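Local coordinates for protein 11S globulin (Wrightia tinctoria, PDB 5WXU) that probably serves as a hexameric seed storage protein and binds the plant hormone auxin (indole-3-acetic acid), which it may sequester, at residues Ala305-Ser310 against Ile455-Pro460; Met343-Trp348 against Ala418-Thr423; Ser424-Val429 against Ser447-Arg452. One frame throughout, in Å; residues are numbered along the deposited sequence. Where two conformers were deposited one is given.

Contact 1 of 3, residues Ala305-Ser310 against Ile455-Pro460. Unlike the reference sequence in segment 455-460: D459 (reference Gly).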
ATOM      1  N   ALA B 305      -4.264  16.012 -25.174  1.00 22.35           N
ATOM      2  CA  ALA B 305      -3.349  15.099 -25.750  1.00 20.28           C
ATOM      3  C   ALA B 305      -2.146  14.961 -24.831  1.00 18.71           C
ATOM      4  O   ALA B 305      -1.671  15.938 -24.249  1.00 19.39           O
ATOM      5  CB  ALA B 305      -2.863  15.647 -27.048  1.00 20.63           C
ATOM      6  N   ASP B 306      -1.683  13.748 -24.794  1.00 20.09           N
ATOM      7  CA  ASP B 306      -0.449  13.405 -24.101  1.00 19.30           C
ATOM      8  C   ASP B 306       0.715  13.249 -25.062  1.00 19.47           C
ATOM      9  O   ASP B 306       1.848  13.440 -24.658  1.00 18.80           O
ATOM     10  CB  ASP B 306      -0.693  12.152 -23.286  1.00 19.68           C
ATOM     11  CG  ASP B 306      -1.731  12.387 -22.159  1.00 19.69           C
ATOM     12  OD1 ASP B 306      -1.626  13.392 -21.414  1.00 22.13           O
ATOM     13  OD2 ASP B 306      -2.673  11.597 -22.022  1.00 19.07           O
ATOM     14  N   ILE B 307       0.466  12.718 -26.253  1.00 18.50           N
ATOM     15  CA  ILE B 307       1.426  12.614 -27.342  1.00 18.17           C
ATOM     16  C   ILE B 307       0.846  13.408 -28.515  1.00 18.52           C
ATOM     17  O   ILE B 307      -0.293  13.230 -28.863  1.00 17.95           O
ATOM     18  CB  ILE B 307       1.674  11.173 -27.858  1.00 21.81           C
ATOM     19  CG1 ILE B 307       1.798  10.117 -26.722  1.00 26.88           C
ATOM     20  CG2 ILE B 307       2.882  11.184 -28.794  1.00 20.64           C
ATOM     21  CD1 ILE B 307       2.972  10.259 -25.828  1.00 30.61           C
ATOM     22  N   TYR B 308       1.663  14.216 -29.174  1.00 17.74           N
ATOM     23  CA  TYR B 308       1.221  14.999 -30.333  1.00 16.91           C
ATOM     24  C   TYR B 308       2.373  15.116 -31.276  1.00 18.89           C
ATOM     25  O   TYR B 308       3.479  15.463 -30.892  1.00 18.74           O
ATOM     26  CB  TYR B 308       0.786  16.376 -29.936  1.00 18.06           C
ATOM     27  CG  TYR B 308       0.624  17.333 -31.096  1.00 17.88           C
ATOM     28  CD1 TYR B 308      -0.260  17.031 -32.157  1.00 19.40           C
ATOM     29  CD2 TYR B 308       1.378  18.499 -31.183  1.00 19.61           C
ATOM     30  CE1 TYR B 308      -0.419  17.901 -33.199  1.00 22.21           C
ATOM     31  CE2 TYR B 308       1.195  19.393 -32.223  1.00 22.40           C
ATOM     32  CZ  TYR B 308       0.323  19.064 -33.255  1.00 21.52           C
ATOM     33  OH  TYR B 308       0.137  19.980 -34.273  1.00 23.73           O
ATOM     34  N   THR B 309       2.114  14.690 -32.509  1.00 18.67           N
ATOM     35  CA  THR B 309       3.012  14.903 -33.614  1.00 18.92           C
ATOM     36  C   THR B 309       2.289  15.767 -34.620  1.00 19.83           C
ATOM     37  O   THR B 309       1.213  15.413 -35.115  1.00 19.75           O
ATOM     38  CB  THR B 309       3.425  13.586 -34.201  1.00 20.30           C
ATOM     39  OG1 THR B 309       4.167  12.821 -33.214  1.00 17.31           O
ATOM     40  CG2 THR B 309       4.381  13.822 -35.481  1.00 20.90           C
ATOM     41  N   SER B 310       2.882  16.919 -34.911  1.00 18.07           N
ATOM     42  CA  SER B 310       2.330  17.830 -35.860  1.00 21.10           C
ATOM     43  C   SER B 310       2.178  17.131 -37.221  1.00 19.36           C
ATOM     44  O   SER B 310       3.070  16.380 -37.673  1.00 20.15           O
ATOM     45  CB  SER B 310       3.287  19.019 -35.930  1.00 24.44           C
ATOM     46  OG  SER B 310       2.859  19.887 -36.902  1.00 31.37           O
ATOM     47  N   ILE B 455       7.919   9.911 -31.547  1.00 17.65           N
ATOM     48  CA  ILE B 455       7.403   8.951 -30.545  1.00 18.19           C
ATOM     49  C   ILE B 455       5.953   8.709 -30.855  1.00 18.33           C
ATOM     50  O   ILE B 455       5.150   9.669 -30.863  1.00 18.07           O
ATOM     51  CB  ILE B 455       7.526   9.499 -29.107  1.00 17.82           C
ATOM     52  CG1 ILE B 455       9.006   9.595 -28.732  1.00 19.78           C
ATOM     53  CG2 ILE B 455       6.799   8.625 -28.130  1.00 19.35           C
ATOM     54  CD1 ILE B 455       9.342  10.224 -27.342  1.00 21.84           C
ATOM     55  N   THR B 456       5.630   7.425 -31.055  1.00 19.18           N
ATOM     56  CA  THR B 456       4.264   6.894 -31.182  1.00 19.89           C
ATOM     57  C   THR B 456       3.405   7.333 -32.364  1.00 20.68           C
ATOM     58  O   THR B 456       2.850   6.445 -33.082  1.00 22.57           O
ATOM     59  CB  THR B 456       3.490   7.128 -29.860  1.00 21.84           C
ATOM     60  OG1 THR B 456       4.183   6.437 -28.810  1.00 22.70           O
ATOM     61  CG2 THR B 456       2.043   6.682 -29.929  1.00 21.30           C
ATOM     62  N   VAL B 457       3.230   8.643 -32.549  1.00 19.97           N
ATOM     63  CA  VAL B 457       2.419   9.175 -33.666  1.00 20.38           C
ATOM     64  C   VAL B 457       3.318   9.521 -34.821  1.00 18.06           C
ATOM     65  O   VAL B 457       4.193  10.327 -34.650  1.00 18.13           O
ATOM     66  CB  VAL B 457       1.527  10.381 -33.262  1.00 19.34           C
ATOM     67  CG1 VAL B 457       0.668  10.808 -34.457  1.00 19.10           C
ATOM     68  CG2 VAL B 457       0.591   9.941 -32.150  1.00 20.72           C
ATOM     69  N   LEU B 458       3.129   8.846 -35.967  1.00 19.94           N
ATOM     70  CA  LEU B 458       3.963   9.042 -37.130  1.00 22.96           C
ATOM     71  C   LEU B 458       3.353  10.048 -38.083  1.00 23.34           C
ATOM     72  O   LEU B 458       2.218   9.923 -38.477  1.00 24.15           O
ATOM     73  CB  LEU B 458       4.255   7.743 -37.870  1.00 23.46           C
ATOM     74  CG  LEU B 458       4.902   6.661 -37.022  1.00 23.15           C
ATOM     75  CD1 LEU B 458       5.057   5.338 -37.687  1.00 24.37           C
ATOM     76  CD2 LEU B 458       6.268   7.161 -36.466  1.00 23.52           C
ATOM     77  N   ASP B 459       4.217  10.959 -38.510  1.00 29.52           N
ATOM     78  CA  ASP B 459       3.939  11.984 -39.535  1.00 35.56           C
ATOM     79  C   ASP B 459       3.773  11.227 -40.879  1.00 33.27           C
ATOM     80  O   ASP B 459       4.604  10.373 -41.216  1.00 41.88           O
ATOM     81  CB  ASP B 459       5.173  12.883 -39.540  1.00 37.10           C
ATOM     82  CG  ASP B 459       4.924  14.259 -40.079  1.00 49.99           C
ATOM     83  OD1 ASP B 459       4.228  14.416 -41.125  1.00 49.22           O
ATOM     84  OD2 ASP B 459       5.520  15.197 -39.485  1.00 47.20           O
ATOM     85  N   PRO B 460       2.708  11.489 -41.636  1.00 31.05           N
ATOM     86  CA  PRO B 460       2.689  10.837 -42.966  1.00 33.16           C
ATOM     87  C   PRO B 460       3.829  11.422 -43.855  1.00 39.19           C
ATOM     88  O   PRO B 460       4.337  10.692 -44.658  1.00 43.24           O
ATOM     89  CB  PRO B 460       1.310  11.160 -43.510  1.00 32.95           C
ATOM     90  CG  PRO B 460       0.810  12.320 -42.695  1.00 29.87           C
ATOM     91  CD  PRO B 460       1.598  12.429 -41.440  1.00 29.09           C
TER
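In the C-terminal cupin domain, where two beta sheets face each other, T309 on strand 307-309, the outermost of its sheet within this chain, reaches across to V457 on strand 457-458 of the opposing sheet. The T309 hydroxyl donates to the V457 carbonyl, OG1 to O 2.9 Å, with the donor tilted 31° out of the carbonyl plane. OG1 can do this because it lies anti to the carbonyl carbon of T309 (chi1 -63°), which leaves CG2 on the D459 side, 4.2 Å from D459 N. The T309 and V457 side chains run past each other in opposite directions, CB of T309 lying 3.9 Å from CG1 of V457. CG2 of I307 rests 3.4 Å from the carbonyl O of I455 and also meets CG2 of V457. In D459, which departs from the reference sequence, OD2 lies 3.3 Å from S310 O, two acceptors with no bond between them, while OD1 accepts from the backbone N of E461. Y308 and T309 pair in a parallel beta ladder with a strand of the second subunit. Between these segments one side-chain hydrogen bond, set among methyls, joins the sheets and gives the buried threonine hydroxyl its acceptor.

Contact 2 of 3, residues Met343-Trp348 against Ala418-Thr423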
ATOM      1  N   MET B 343       0.152   7.317 -39.026  1.00 19.74           N
ATOM      2  CA  MET B 343       0.209   5.970 -38.432  1.00 20.21           C
ATOM      3  C   MET B 343       0.467   6.093 -36.934  1.00 21.66           C
ATOM      4  O   MET B 343       0.998   7.125 -36.455  1.00 19.43           O
ATOM      5  CB  MET B 343       1.343   5.146 -39.023  1.00 24.10           C
ATOM      6  CG  MET B 343       1.062   4.795 -40.471  1.00 27.60           C
ATOM      7  SD  MET B 343       2.590   4.037 -41.078  1.00 33.92           S
ATOM      8  CE  MET B 343       1.983   2.612 -41.922  1.00 39.11           C
ATOM      9  N   ILE B 344      -0.017   5.088 -36.205  1.00 20.14           N
ATOM     10  CA  ILE B 344       0.527   4.821 -34.894  1.00 21.42           C
ATOM     11  C   ILE B 344       1.655   3.822 -35.117  1.00 20.41           C
ATOM     12  O   ILE B 344       1.545   2.887 -35.958  1.00 21.27           O
ATOM     13  CB  ILE B 344      -0.525   4.241 -33.929  1.00 22.46           C
ATOM     14  CG1 ILE B 344      -1.690   5.208 -33.668  1.00 26.26           C
ATOM     15  CG2 ILE B 344       0.093   3.954 -32.579  1.00 22.94           C
ATOM     16  CD1 ILE B 344      -1.362   6.489 -32.950  1.00 24.67           C
ATOM     17  N   VAL B 345       2.742   3.943 -34.357  1.00 20.23           N
ATOM     18  CA  VAL B 345       3.847   3.004 -34.499  1.00 19.10           C
ATOM     19  C   VAL B 345       3.368   1.572 -34.319  1.00 20.55           C
ATOM     20  O   VAL B 345       2.486   1.318 -33.518  1.00 19.47           O
ATOM     21  CB  VAL B 345       5.016   3.318 -33.550  1.00 20.07           C
ATOM     22  CG1 VAL B 345       5.618   4.673 -33.914  1.00 22.42           C
ATOM     23  CG2 VAL B 345       4.606   3.259 -32.113  1.00 21.58           C
ATOM     24  N   PRO B 346       3.925   0.613 -35.081  1.00 20.63           N
ATOM     25  CA  PRO B 346       3.699  -0.784 -34.810  1.00 21.10           C
ATOM     26  C   PRO B 346       4.132  -1.124 -33.368  1.00 21.01           C
ATOM     27  O   PRO B 346       5.166  -0.598 -32.869  1.00 18.98           O
ATOM     28  CB  PRO B 346       4.628  -1.511 -35.758  1.00 21.38           C
ATOM     29  CG  PRO B 346       5.406  -0.500 -36.451  1.00 24.29           C
ATOM     30  CD  PRO B 346       4.919   0.831 -36.154  1.00 21.47           C
ATOM     31  N   GLU B 347       3.345  -1.967 -32.722  1.00 21.49           N
ATOM     32  CA  GLU B 347       3.542  -2.199 -31.288  1.00 24.96           C
ATOM     33  C   GLU B 347       2.767  -3.387 -30.824  1.00 20.49           C
ATOM     34  O   GLU B 347       2.095  -4.015 -31.593  1.00 19.06           O
ATOM     35  CB  GLU B 347       3.086  -0.935 -30.450  1.00 35.48           C
ATOM     36  CG  GLU B 347       1.582  -0.604 -30.422  1.00 37.57           C
ATOM     37  CD  GLU B 347       1.233   0.848 -30.055  1.00 43.97           C
ATOM     38  OE1 GLU B 347       2.123   1.723 -29.860  1.00 49.91           O
ATOM     39  OE2 GLU B 347       0.011   1.104 -29.952  1.00 43.86           O
ATOM     40  N   TRP B 348       2.880  -3.664 -29.535  1.00 17.73           N
ATOM     41  CA  TRP B 348       2.028  -4.651 -28.880  1.00 16.93           C
ATOM     42  C   TRP B 348       1.714  -4.127 -27.489  1.00 17.49           C
ATOM     43  O   TRP B 348       2.496  -3.315 -26.919  1.00 18.54           O
ATOM     44  CB  TRP B 348       2.663  -6.015 -28.735  1.00 17.51           C
ATOM     45  CG  TRP B 348       3.901  -6.176 -27.837  1.00 17.46           C
ATOM     46  CD1 TRP B 348       3.944  -6.528 -26.497  1.00 17.48           C
ATOM     47  CD2 TRP B 348       5.250  -6.062 -28.242  1.00 18.08           C
ATOM     48  NE1 TRP B 348       5.238  -6.587 -26.076  1.00 17.58           N
ATOM     49  CE2 TRP B 348       6.060  -6.320 -27.124  1.00 18.90           C
ATOM     50  CE3 TRP B 348       5.862  -5.733 -29.464  1.00 21.40           C
ATOM     51  CZ2 TRP B 348       7.456  -6.296 -27.186  1.00 18.85           C
ATOM     52  CZ3 TRP B 348       7.250  -5.761 -29.553  1.00 21.07           C
ATOM     53  CH2 TRP B 348       8.036  -6.006 -28.399  1.00 21.27           C
ATOM     54  N   ALA B 418       6.698  -0.183 -28.392  1.00 17.57           N
ATOM     55  CA  ALA B 418       6.865   0.268 -29.757  1.00 18.03           C
ATOM     56  C   ALA B 418       8.013  -0.483 -30.446  1.00 16.82           C
ATOM     57  O   ALA B 418       9.099  -0.758 -29.858  1.00 18.58           O
ATOM     58  CB  ALA B 418       7.131   1.759 -29.784  1.00 17.94           C
ATOM     59  N   LEU B 419       7.812  -0.707 -31.730  1.00 17.34           N
ATOM     60  CA  LEU B 419       8.833  -1.224 -32.620  1.00 18.75           C
ATOM     61  C   LEU B 419       9.466  -0.160 -33.529  1.00 18.89           C
ATOM     62  O   LEU B 419      10.407  -0.463 -34.274  1.00 22.14           O
ATOM     63  CB  LEU B 419       8.192  -2.314 -33.486  1.00 20.14           C
ATOM     64  CG  LEU B 419       7.972  -3.666 -32.798  1.00 20.55           C
ATOM     65  CD1 LEU B 419       7.005  -4.486 -33.592  1.00 19.41           C
ATOM     66  CD2 LEU B 419       9.338  -4.341 -32.725  1.00 21.31           C
ATOM     67  N   VAL B 420       8.984   1.073 -33.470  1.00 18.74           N
ATOM     68  CA  VAL B 420       9.444   2.188 -34.240  1.00 19.43           C
ATOM     69  C   VAL B 420       9.441   3.409 -33.348  1.00 21.03           C
ATOM     70  O   VAL B 420       8.548   3.576 -32.549  1.00 20.96           O
ATOM     71  CB  VAL B 420       8.501   2.421 -35.439  1.00 21.89           C
ATOM     72  CG1 VAL B 420       8.803   3.753 -36.111  1.00 23.95           C
ATOM     73  CG2 VAL B 420       8.612   1.260 -36.440  1.00 21.32           C
ATOM     74  N   GLY B 421      10.373   4.332 -33.596  1.00 21.96           N
ATOM     75  CA  GLY B 421      10.362   5.638 -32.928  1.00 20.31           C
ATOM     76  C   GLY B 421      11.339   5.693 -31.761  1.00 19.51           C
ATOM     77  O   GLY B 421      12.044   4.735 -31.457  1.00 18.13           O
ATOM     78  N   ARG B 422      11.356   6.804 -31.071  1.00 19.26           N
ATOM     79  CA  ARG B 422      12.378   7.039 -30.018  1.00 20.41           C
ATOM     80  C   ARG B 422      12.231   6.157 -28.839  1.00 20.99           C
ATOM     81  O   ARG B 422      13.246   5.847 -28.222  1.00 20.94           O
ATOM     82  CB  ARG B 422      12.506   8.493 -29.551  1.00 20.35           C
ATOM     83  CG  ARG B 422      12.710   9.402 -30.706  1.00 22.84           C
ATOM     84  CD  ARG B 422      13.296  10.721 -30.274  1.00 24.57           C
ATOM     85  NE  ARG B 422      12.634  11.469 -29.226  1.00 27.77           N
ATOM     86  CZ  ARG B 422      11.514  12.214 -29.344  1.00 29.22           C
ATOM     87  NH1 ARG B 422      10.746  12.242 -30.501  1.00 27.04           N
ATOM     88  NH2 ARG B 422      11.099  12.897 -28.247  1.00 28.95           N
ATOM     89  N   THR B 423      11.014   5.643 -28.585  1.00 19.95           N
ATOM     90  CA  THR B 423      10.817   4.708 -27.457  1.00 19.85           C
ATOM     91  C   THR B 423      10.893   3.210 -27.935  1.00 20.28           C
ATOM     92  O   THR B 423      10.503   2.289 -27.230  1.00 19.06           O
ATOM     93  CB  THR B 423       9.473   4.951 -26.803  1.00 19.13           C
ATOM     94  OG1 THR B 423       8.404   4.890 -27.814  1.00 20.26           O
ATOM     95  CG2 THR B 423       9.472   6.311 -26.135  1.00 20.24           C
TER
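V345 and P346, on strand 343-349 of the C-terminal cupin domain, meet V420 at an oblique angle, just past an antiparallel, non-hydrogen-bonded beta bridge between E347 and A418. The two methyls of V345 divide the work. CG1, anti to the carbonyl carbon (chi1 -64°), packs on the V420 backbone and side chain, 3.4 Å from V420 O and 4.0 Å from V420 CB; CG2 turns to A418, with 3.7 Å between it and A418 CB. Replacing V345 by alanine removes both methyls, which would probably leave the A418 methyl without its partner across the contact and V420 held by P346 alone on this strand, with a gap between strand and loop. P346 brings the CG and CD corner of its ring against CG2 of V420, CG lying 3.7 Å from that methyl. Its carbonyl receives the backbone N-H of L419, N to O 2.9 Å, in a nearly straight bond of 166° at hydrogen. At the far end W348 and L419 cross at about a right angle. W348 also stacks on Y97 of the third subunit and donates through NE1 to G165 O of that chain, so the strand end is shared with the subunit interface. On the leucine side the indole edge is met, near its plane, by the branch point itself: L419 CG lies 3.9 Å from W348 CZ3.

Contact 3 of 3, residues Ser424-Val429 against Ser447-Arg452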
ATOM      1  N   SER B 424      11.413   2.975 -29.131  1.00 19.41           N
ATOM      2  CA  SER B 424      11.393   1.622 -29.673  1.00 19.59           C
ATOM      3  C   SER B 424      12.304   0.626 -28.921  1.00 17.96           C
ATOM      4  O   SER B 424      13.369   0.938 -28.392  1.00 17.67           O
ATOM      5  CB  SER B 424      11.753   1.618 -31.172  1.00 21.01           C
ATOM      6  OG  SER B 424      13.167   1.636 -31.363  1.00 23.59           O
ATOM      7  N   VAL B 425      11.834  -0.600 -28.892  1.00 18.22           N
ATOM      8  CA  VAL B 425      12.647  -1.739 -28.454  1.00 19.50           C
ATOM      9  C   VAL B 425      13.856  -1.937 -29.405  1.00 18.44           C
ATOM     10  O   VAL B 425      14.895  -2.350 -28.973  1.00 18.83           O
ATOM     11  CB  VAL B 425      11.726  -2.956 -28.313  1.00 23.42           C
ATOM     12  CG1 VAL B 425      11.162  -3.369 -29.625  1.00 24.45           C
ATOM     13  CG2 VAL B 425      12.505  -4.109 -27.742  1.00 33.83           C
ATOM     14  N   ILE B 426      13.716  -1.581 -30.671  1.00 19.24           N
ATOM     15  CA  ILE B 426      14.878  -1.664 -31.620  1.00 19.48           C
ATOM     16  C   ILE B 426      16.039  -0.773 -31.120  1.00 17.97           C
ATOM     17  O   ILE B 426      17.228  -1.235 -30.983  1.00 18.10           O
ATOM     18  CB  ILE B 426      14.404  -1.290 -33.033  1.00 20.43           C
ATOM     19  CG1 ILE B 426      13.242  -2.176 -33.501  1.00 22.70           C
ATOM     20  CG2 ILE B 426      15.571  -1.164 -33.964  1.00 22.59           C
ATOM     21  CD1 ILE B 426      13.467  -3.650 -33.428  1.00 24.88           C
ATOM     22  N   ARG B 427      15.740   0.440 -30.692  1.00 18.93           N
ATOM     23  CA  ARG B 427      16.735   1.375 -30.168  0.62 18.64           C
ATOM     24  C   ARG B 427      17.435   0.845 -28.924  1.00 19.02           C
ATOM     25  O   ARG B 427      18.607   1.074 -28.730  1.00 19.49           O
ATOM     26  CB  ARG B 427      16.143   2.738 -29.810  0.62 19.27           C
ATOM     27  CG  ARG B 427      15.646   3.597 -30.973  0.62 20.63           C
ATOM     28  CD  ARG B 427      15.475   5.026 -30.512  0.62 20.66           C
ATOM     29  NE  ARG B 427      15.272   5.888 -31.681  0.62 22.25           N
ATOM     30  CZ  ARG B 427      15.767   7.104 -31.838  0.62 25.47           C
ATOM     31  NH1 ARG B 427      16.534   7.681 -30.930  0.62 27.46           N
ATOM     32  NH2 ARG B 427      15.521   7.752 -32.983  0.62 25.22           N
ATOM     33  N   ALA B 428      16.663   0.170 -28.061  1.00 17.16           N
ATOM     34  CA  ALA B 428      17.138  -0.282 -26.782  1.00 17.25           C
ATOM     35  C   ALA B 428      18.080  -1.435 -26.840  1.00 18.55           C
ATOM     36  O   ALA B 428      18.777  -1.691 -25.857  1.00 19.78           O
ATOM     37  CB  ALA B 428      15.946  -0.572 -25.873  1.00 18.40           C
ATOM     38  N   VAL B 429      18.031  -2.210 -27.939  1.00 18.16           N
ATOM     39  CA  VAL B 429      18.894  -3.350 -28.126  1.00 20.27           C
ATOM     40  C   VAL B 429      20.223  -2.911 -28.834  1.00 20.10           C
ATOM     41  O   VAL B 429      20.197  -2.046 -29.705  1.00 20.65           O
ATOM     42  CB  VAL B 429      18.097  -4.434 -28.914  1.00 19.20           C
ATOM     43  CG1 VAL B 429      18.966  -5.605 -29.423  1.00 20.30           C
ATOM     44  CG2 VAL B 429      16.920  -4.960 -28.045  1.00 18.12           C
ATOM     45  N   SER B 447      19.885   2.775 -39.761  1.00 24.32           N
ATOM     46  CA  SER B 447      18.696   3.297 -40.352  1.00 21.94           C
ATOM     47  C   SER B 447      17.497   2.755 -39.640  1.00 23.79           C
ATOM     48  O   SER B 447      16.544   3.488 -39.349  1.00 27.52           O
ATOM     49  CB  SER B 447      18.605   2.945 -41.843  1.00 24.70           C
ATOM     50  OG  SER B 447      19.640   3.637 -42.584  1.00 28.01           O
ATOM     51  N   LEU B 448      17.509   1.453 -39.360  1.00 22.10           N
ATOM     52  CA  LEU B 448      16.384   0.864 -38.607  1.00 22.89           C
ATOM     53  C   LEU B 448      16.119   1.545 -37.249  1.00 22.91           C
ATOM     54  O   LEU B 448      14.961   1.899 -36.892  1.00 24.59           O
ATOM     55  CB  LEU B 448      16.589  -0.627 -38.443  1.00 24.34           C
ATOM     56  CG  LEU B 448      15.376  -1.437 -38.034  1.00 24.27           C
ATOM     57  CD1 LEU B 448      14.257  -1.492 -39.100  1.00 27.36           C
ATOM     58  CD2 LEU B 448      15.809  -2.837 -37.664  1.00 25.00           C
ATOM     59  N   LYS B 449      17.193   1.764 -36.498  1.00 25.37           N
ATOM     60  CA  LYS B 449      17.097   2.472 -35.233  1.00 21.71           C
ATOM     61  C   LYS B 449      16.577   3.909 -35.310  1.00 24.28           C
ATOM     62  O   LYS B 449      15.669   4.306 -34.512  1.00 26.61           O
ATOM     63  CB  LYS B 449      18.462   2.498 -34.505  1.00 19.88           C
ATOM     64  CG  LYS B 449      18.693   1.301 -33.649  1.00 21.45           C
ATOM     65  CD  LYS B 449      19.897   1.466 -32.731  1.00 21.17           C
ATOM     66  CE  LYS B 449      20.150   0.257 -31.869  1.00 20.03           C
ATOM     67  NZ  LYS B 449      20.833   0.551 -30.545  1.00 20.50           N
ATOM     68  N   TYR B 450      17.125   4.698 -36.270  1.00 21.80           N
ATOM     69  CA  TYR B 450      16.992   6.149 -36.255  1.00 24.06           C
ATOM     70  C   TYR B 450      16.182   6.867 -37.312  1.00 24.67           C
ATOM     71  O   TYR B 450      15.967   8.055 -37.163  1.00 24.85           O
ATOM     72  CB  TYR B 450      18.393   6.769 -36.164  1.00 24.46           C
ATOM     73  CG  TYR B 450      19.209   6.216 -35.028  1.00 25.10           C
ATOM     74  CD1 TYR B 450      18.756   6.333 -33.716  1.00 25.30           C
ATOM     75  CD2 TYR B 450      20.421   5.560 -35.224  1.00 23.50           C
ATOM     76  CE1 TYR B 450      19.489   5.849 -32.658  1.00 26.52           C
ATOM     77  CE2 TYR B 450      21.164   5.038 -34.168  1.00 26.34           C
ATOM     78  CZ  TYR B 450      20.691   5.178 -32.869  1.00 27.57           C
ATOM     79  OH  TYR B 450      21.369   4.718 -31.793  1.00 28.09           O
ATOM     80  N   ASN B 451      15.668   6.191 -38.341  1.00 22.50           N
ATOM     81  CA  ASN B 451      15.005   6.888 -39.468  1.00 24.25           C
ATOM     82  C   ASN B 451      13.721   7.607 -39.036  1.00 24.79           C
ATOM     83  O   ASN B 451      13.453   8.701 -39.510  1.00 30.13           O
ATOM     84  CB  ASN B 451      14.715   5.958 -40.689  1.00 25.77           C
ATOM     85  CG  ASN B 451      15.931   5.812 -41.658  1.00 25.66           C
ATOM     86  OD1 ASN B 451      16.997   6.279 -41.367  1.00 25.20           O
ATOM     87  ND2 ASN B 451      15.721   5.192 -42.825  1.00 23.18           N
ATOM     88  N   ARG B 452      12.957   7.012 -38.137  1.00 23.36           N
ATOM     89  CA  ARG B 452      11.818   7.704 -37.508  1.00 23.93           C
ATOM     90  C   ARG B 452      12.210   8.270 -36.132  1.00 24.22           C
ATOM     91  O   ARG B 452      12.537   7.500 -35.207  1.00 24.02           O
ATOM     92  CB  ARG B 452      10.651   6.760 -37.380  1.00 27.03           C
ATOM     93  CG  ARG B 452      10.121   6.336 -38.754  1.00 29.00           C
ATOM     94  CD  ARG B 452       9.277   7.448 -39.314  1.00 28.43           C
ATOM     95  NE  ARG B 452       8.303   6.882 -40.176  1.00 36.22           N
ATOM     96  CZ  ARG B 452       7.225   7.508 -40.600  1.00 28.53           C
ATOM     97  NH1 ARG B 452       6.986   8.782 -40.291  1.00 26.41           N
ATOM     98  NH2 ARG B 452       6.445   6.836 -41.392  1.00 34.21           N
TER
HETATM   99  O   HOH W   1      13.422   2.284 -33.948  1.00 29.43           O
HETATM  100  O   HOH W   2      19.886   3.925 -29.818  1.00 26.48           O
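The ammonium of K449 is gripped by two backbone carbonyls in and just after the weakly bonded helix around 425-428: NZ donates to V429 O at 2.8 Å and to R427 O at 2.9 Å. It approaches the R427 carbonyl from above its plane, 40° out, but lies closer to the plane of V429 (28° of tilt). The lysine chain is extended beyond CG, which carries NZ alongside I426 to these acceptors, CE passing 3.4 Å from I426 O. D146 of the third subunit forms a salt bridge with the same nitrogen, so its charge is probably balanced across the interface. R427, modelled in two conformers, reaches the other way. In the conformer described its NE makes a weak hydrogen bond to K449 O, while one face of the guanidinium lies over CD1 of Y450, 3.6 Å from R427 CZ. The two planes stand 89° apart, so the tyrosine presents its ring edge to that face in a T-shaped contact. NH2 is paired with E453 in a salt bridge. R427 binds indole-3-acetate in a crystal structure of this protein, although not in this chain.

S424 is the N-cap of helix 425-428, its OG accepting from R427 N at 2.9 Å. A water joins that hydroxyl to K449 O, and a second connects Y450 OH to R427 O through a weak bond. The side chains of I426 and L448 cross at about a right angle, I426 CG2 lying 4.1 Å from L448 CD2. Helix 425-428 thus packs beside residues 448-450 of helix 442-450, with helix 431-438 alongside: W434 touches V429 just after the first helix, and F438 and L431 touch L448 and K449.

How the contacts relate
Contacts 1 and 2 are buried and both reach the sheet holding neighbouring strands 457-458 and 343-349, contact 1 joining it to the sheet of 307-309; L458 N meets M343 O and T456 O meets V345 N, each at 2.8 Å, in probable hydrogen bonds. Contact 3 is only partly buried and lies farther from the chain's centre, among helices. Chemistry follows place: methyl packing with one hydrogen bond across each of contacts 1 and 2, but lysine, arginine and bridging waters in contact 3. The 418-423 loop leads into helix 425-428, and R452 NH1 probably bonds to D459 O. Contacts 1 and 2 touch the second subunit; contacts 2 and 3 meet the third broadly, contact 1 only through L458.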